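Local structure of dihydropteroate synthase (Stenotrophomonas maltophilia, 7L6P) at residues E173-L178 with E218-L223. The protein probably catalyses the condensation of para-aminobenzoate with 6-hydroxymethyl-7,8-dihydropterin diphosphate to give 7,8-dihydropteroate, the precursor of folates. Sequence-based numbering, arbitrary orientation. Where two conformers were deposited one is given.
Sequences EVHGFL and ERFLEL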
ATOM      1  N   GLU A 173       0.424 -14.862  23.709  1.00 52.28           N
ATOM      2  CA  GLU A 173      -0.555 -15.945  23.699  1.00 48.71           C
ATOM      3  C   GLU A 173      -0.670 -16.589  22.326  1.00 49.45           C
ATOM      4  O   GLU A 173      -0.886 -17.805  22.231  1.00 46.94           O
ATOM      5  CB  GLU A 173      -1.907 -15.425  24.169  1.00 48.91           C
ATOM      6  CG  GLU A 173      -1.908 -15.157  25.650  1.00 54.94           C
ATOM      7  CD  GLU A 173      -3.223 -14.555  26.167  1.00 56.09           C
ATOM      8  OE1 GLU A 173      -4.305 -15.146  25.911  1.00 51.20           O
ATOM      9  OE2 GLU A 173      -3.152 -13.500  26.839  1.00 53.75           O
ATOM     10  N   VAL A 174      -0.587 -15.785  21.258  1.00 46.15           N
ATOM     11  CA  VAL A 174      -0.556 -16.343  19.907  1.00 46.64           C
ATOM     12  C   VAL A 174       0.728 -17.125  19.703  1.00 45.04           C
ATOM     13  O   VAL A 174       0.725 -18.215  19.121  1.00 45.08           O
ATOM     14  CB  VAL A 174      -0.721 -15.232  18.843  1.00 46.36           C
ATOM     15  CG1 VAL A 174      -0.445 -15.773  17.457  1.00 41.33           C
ATOM     16  CG2 VAL A 174      -2.127 -14.639  18.884  1.00 46.25           C
ATOM     17  N   HIS A 175       1.848 -16.579  20.175  1.00 47.48           N
ATOM     18  CA  HIS A 175       3.107 -17.309  20.133  1.00 50.72           C
ATOM     19  C   HIS A 175       2.985 -18.652  20.847  1.00 52.19           C
ATOM     20  O   HIS A 175       3.257 -19.706  20.258  1.00 51.77           O
ATOM     21  CB  HIS A 175       4.215 -16.462  20.767  1.00 51.76           C
ATOM     22  CG  HIS A 175       5.572 -17.086  20.699  1.00 53.45           C
ATOM     23  ND1 HIS A 175       6.115 -17.801  21.746  1.00 59.69           N
ATOM     24  CD2 HIS A 175       6.502 -17.096  19.715  1.00 53.97           C
ATOM     25  CE1 HIS A 175       7.315 -18.237  21.409  1.00 51.84           C
ATOM     26  NE2 HIS A 175       7.573 -17.824  20.181  1.00 57.29           N
ATOM     27  N   GLY A 176       2.536 -18.633  22.110  1.00 52.27           N
ATOM     28  CA  GLY A 176       2.476 -19.865  22.886  1.00 49.82           C
ATOM     29  C   GLY A 176       1.609 -20.907  22.215  1.00 46.95           C
ATOM     30  O   GLY A 176       1.966 -22.087  22.148  1.00 47.59           O
ATOM     31  N   PHE A 177       0.486 -20.466  21.654  1.00 50.63           N
ATOM     32  CA  PHE A 177      -0.402 -21.379  20.948  1.00 50.82           C
ATOM     33  C   PHE A 177       0.312 -22.026  19.777  1.00 51.49           C
ATOM     34  O   PHE A 177       0.329 -23.256  19.650  1.00 51.99           O
ATOM     35  CB  PHE A 177      -1.641 -20.632  20.456  1.00 43.13           C
ATOM     36  CG  PHE A 177      -2.532 -21.447  19.537  1.00 47.77           C
ATOM     37  CD1 PHE A 177      -2.320 -21.463  18.158  1.00 48.50           C
ATOM     38  CD2 PHE A 177      -3.626 -22.142  20.044  1.00 42.32           C
ATOM     39  CE1 PHE A 177      -3.161 -22.182  17.300  1.00 47.02           C
ATOM     40  CE2 PHE A 177      -4.464 -22.865  19.184  1.00 48.52           C
ATOM     41  CZ  PHE A 177      -4.216 -22.896  17.810  1.00 44.40           C
ATOM     42  N   LEU A 178       0.919 -21.204  18.912  1.00 47.78           N
ATOM     43  CA  LEU A 178       1.572 -21.739  17.721  1.00 46.40           C
ATOM     44  C   LEU A 178       2.706 -22.686  18.087  1.00 47.12           C
ATOM     45  O   LEU A 178       2.865 -23.739  17.456  1.00 48.68           O
ATOM     46  CB  LEU A 178       2.079 -20.602  16.836  1.00 45.10           C
ATOM     47  CG  LEU A 178       1.022 -19.701  16.199  1.00 44.69           C
ATOM     48  CD1 LEU A 178       1.701 -18.637  15.334  1.00 45.37           C
ATOM     49  CD2 LEU A 178       0.071 -20.530  15.359  1.00 45.21           C
ATOM     50  N   GLU A 218       6.923  -9.644  13.141  1.00 53.17           N
ATOM     51  CA  GLU A 218       8.271 -10.146  12.918  1.00 57.69           C
ATOM     52  C   GLU A 218       8.734 -11.045  14.049  1.00 56.10           C
ATOM     53  O   GLU A 218       9.593 -11.899  13.826  1.00 53.55           O
ATOM     54  CB  GLU A 218       9.240  -8.984  12.746  1.00 57.12           C
ATOM     55  CG  GLU A 218      10.410  -9.271  11.886  1.00 61.62           C
ATOM     56  CD  GLU A 218      11.083  -7.991  11.474  1.00 73.41           C
ATOM     57  OE1 GLU A 218      10.418  -6.924  11.601  1.00 69.66           O
ATOM     58  OE2 GLU A 218      12.256  -8.058  11.031  1.00 78.73           O
ATOM     59  N   ARG A 219       8.145 -10.893  15.238  1.00 55.30           N
ATOM     60  CA  ARG A 219       8.470 -11.744  16.381  0.75 54.91           C
ATOM     61  C   ARG A 219       8.349 -13.226  16.036  1.00 54.03           C
ATOM     62  O   ARG A 219       9.076 -14.056  16.582  1.00 55.18           O
ATOM     63  CB  ARG A 219       7.533 -11.376  17.543  0.75 53.89           C
ATOM     64  CG  ARG A 219       7.913 -11.900  18.904  0.75 55.90           C
ATOM     65  CD  ARG A 219       6.986 -13.025  19.348  0.75 53.74           C
ATOM     66  NE  ARG A 219       7.503 -13.698  20.534  0.75 57.84           N
ATOM     67  CZ  ARG A 219       8.502 -14.574  20.524  0.75 55.62           C
ATOM     68  NH1 ARG A 219       9.113 -14.910  19.398  0.75 54.05           N
ATOM     69  NH2 ARG A 219       8.901 -15.113  21.671  0.75 52.00           N
ATOM     70  N   PHE A 220       7.421 -13.579  15.145  1.00 54.63           N
ATOM     71  CA  PHE A 220       7.104 -14.979  14.876  1.00 52.50           C
ATOM     72  C   PHE A 220       8.043 -15.638  13.867  1.00 57.89           C
ATOM     73  O   PHE A 220       7.937 -16.852  13.641  1.00 59.30           O
ATOM     74  CB  PHE A 220       5.638 -15.088  14.431  1.00 52.95           C
ATOM     75  CG  PHE A 220       4.655 -14.598  15.470  1.00 50.42           C
ATOM     76  CD1 PHE A 220       4.355 -13.250  15.582  1.00 51.15           C
ATOM     77  CD2 PHE A 220       4.037 -15.484  16.343  1.00 50.78           C
ATOM     78  CE1 PHE A 220       3.433 -12.784  16.551  1.00 52.91           C
ATOM     79  CE2 PHE A 220       3.115 -15.029  17.308  1.00 52.40           C
ATOM     80  CZ  PHE A 220       2.820 -13.668  17.408  1.00 49.07           C
ATOM     81  N   LEU A 221       8.956 -14.881  13.252  1.00 53.97           N
ATOM     82  CA  LEU A 221       9.946 -15.509  12.390  1.00 56.87           C
ATOM     83  C   LEU A 221      10.873 -16.418  13.179  1.00 57.22           C
ATOM     84  O   LEU A 221      11.509 -17.297  12.592  1.00 54.66           O
ATOM     85  CB  LEU A 221      10.778 -14.438  11.676  1.00 55.63           C
ATOM     86  CG  LEU A 221      10.047 -13.672  10.581  1.00 59.17           C
ATOM     87  CD1 LEU A 221      10.964 -12.616  10.030  1.00 52.34           C
ATOM     88  CD2 LEU A 221       9.534 -14.614   9.497  1.00 55.35           C
ATOM     89  N   GLU A 222      10.953 -16.223  14.497  1.00 57.02           N
ATOM     90  CA  GLU A 222      11.796 -17.078  15.328  1.00 57.38           C
ATOM     91  C   GLU A 222      11.268 -18.506  15.363  1.00 54.52           C
ATOM     92  O   GLU A 222      12.005 -19.417  15.715  1.00 57.13           O
ATOM     93  CB  GLU A 222      11.939 -16.502  16.732  1.00 57.21           C
ATOM     94  N   LEU A 223       9.979 -18.717  15.092  1.00 58.42           N
ATOM     95  CA  LEU A 223       9.476 -20.087  14.973  1.00 56.03           C
ATOM     96  C   LEU A 223      10.128 -20.853  13.818  1.00 55.14           C
ATOM     97  O   LEU A 223      10.046 -22.080  13.793  1.00 60.22           O
ATOM     98  CB  LEU A 223       7.950 -20.086  14.825  1.00 48.68           C
ATOM     99  CG  LEU A 223       7.321 -19.523  16.094  1.00 52.89           C
ATOM    100  CD1 LEU A 223       5.784 -19.303  16.011  1.00 51.10           C
ATOM    101  CD2 LEU A 223       7.690 -20.436  17.251  1.00 51.07           C
TER
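Arg219 lays its guanidinium flat over one face of the His175 ring, the centres 3.6 Å apart and the planes tilted by 21°. Arg219 CZ sits 3.3 Å from CD2 of His175, while NH1 and NH2 reach over the NE2 side of the ring; both approach NE2 at a poor angle, so this is stacking and not hydrogen bonding. The arginine chain, bent at chi2 (-108°), brings the group over the ring. His175 meets it by holding CG anti to its backbone N (chi1 -176°), which sends the imidazole out from helix 170-188. Next along the 3-10 turn, Phe220 sets the CE2 and CZ end of its ring against that helix. CE2 of Phe220 lies 3.5 Å from the backbone N of His175, which comes in at the ring edge. The same CE2 of Phe220 is 3.6 Å from CG1 of Val174. CD2 of Phe220 lies 4.1 Å from CD1 of Leu178; Ile197 of the barrel and Leu213 of helix 207-215 also touch this phenyl. Leu223 ends the run with a forked grip: its CD1 rests 4.0 Å from CB of Leu178, and its CD2 stands 3.9 Å from NE2 of His175. The contact thus joins two neighbouring outer elements of the TIM barrel, a buried apolar seam of Val174, Leu178 and Phe220, with the stacked Arg219 at its exposed margin. A positive charge this close to the imidazole would probably disfavour protonation of His175.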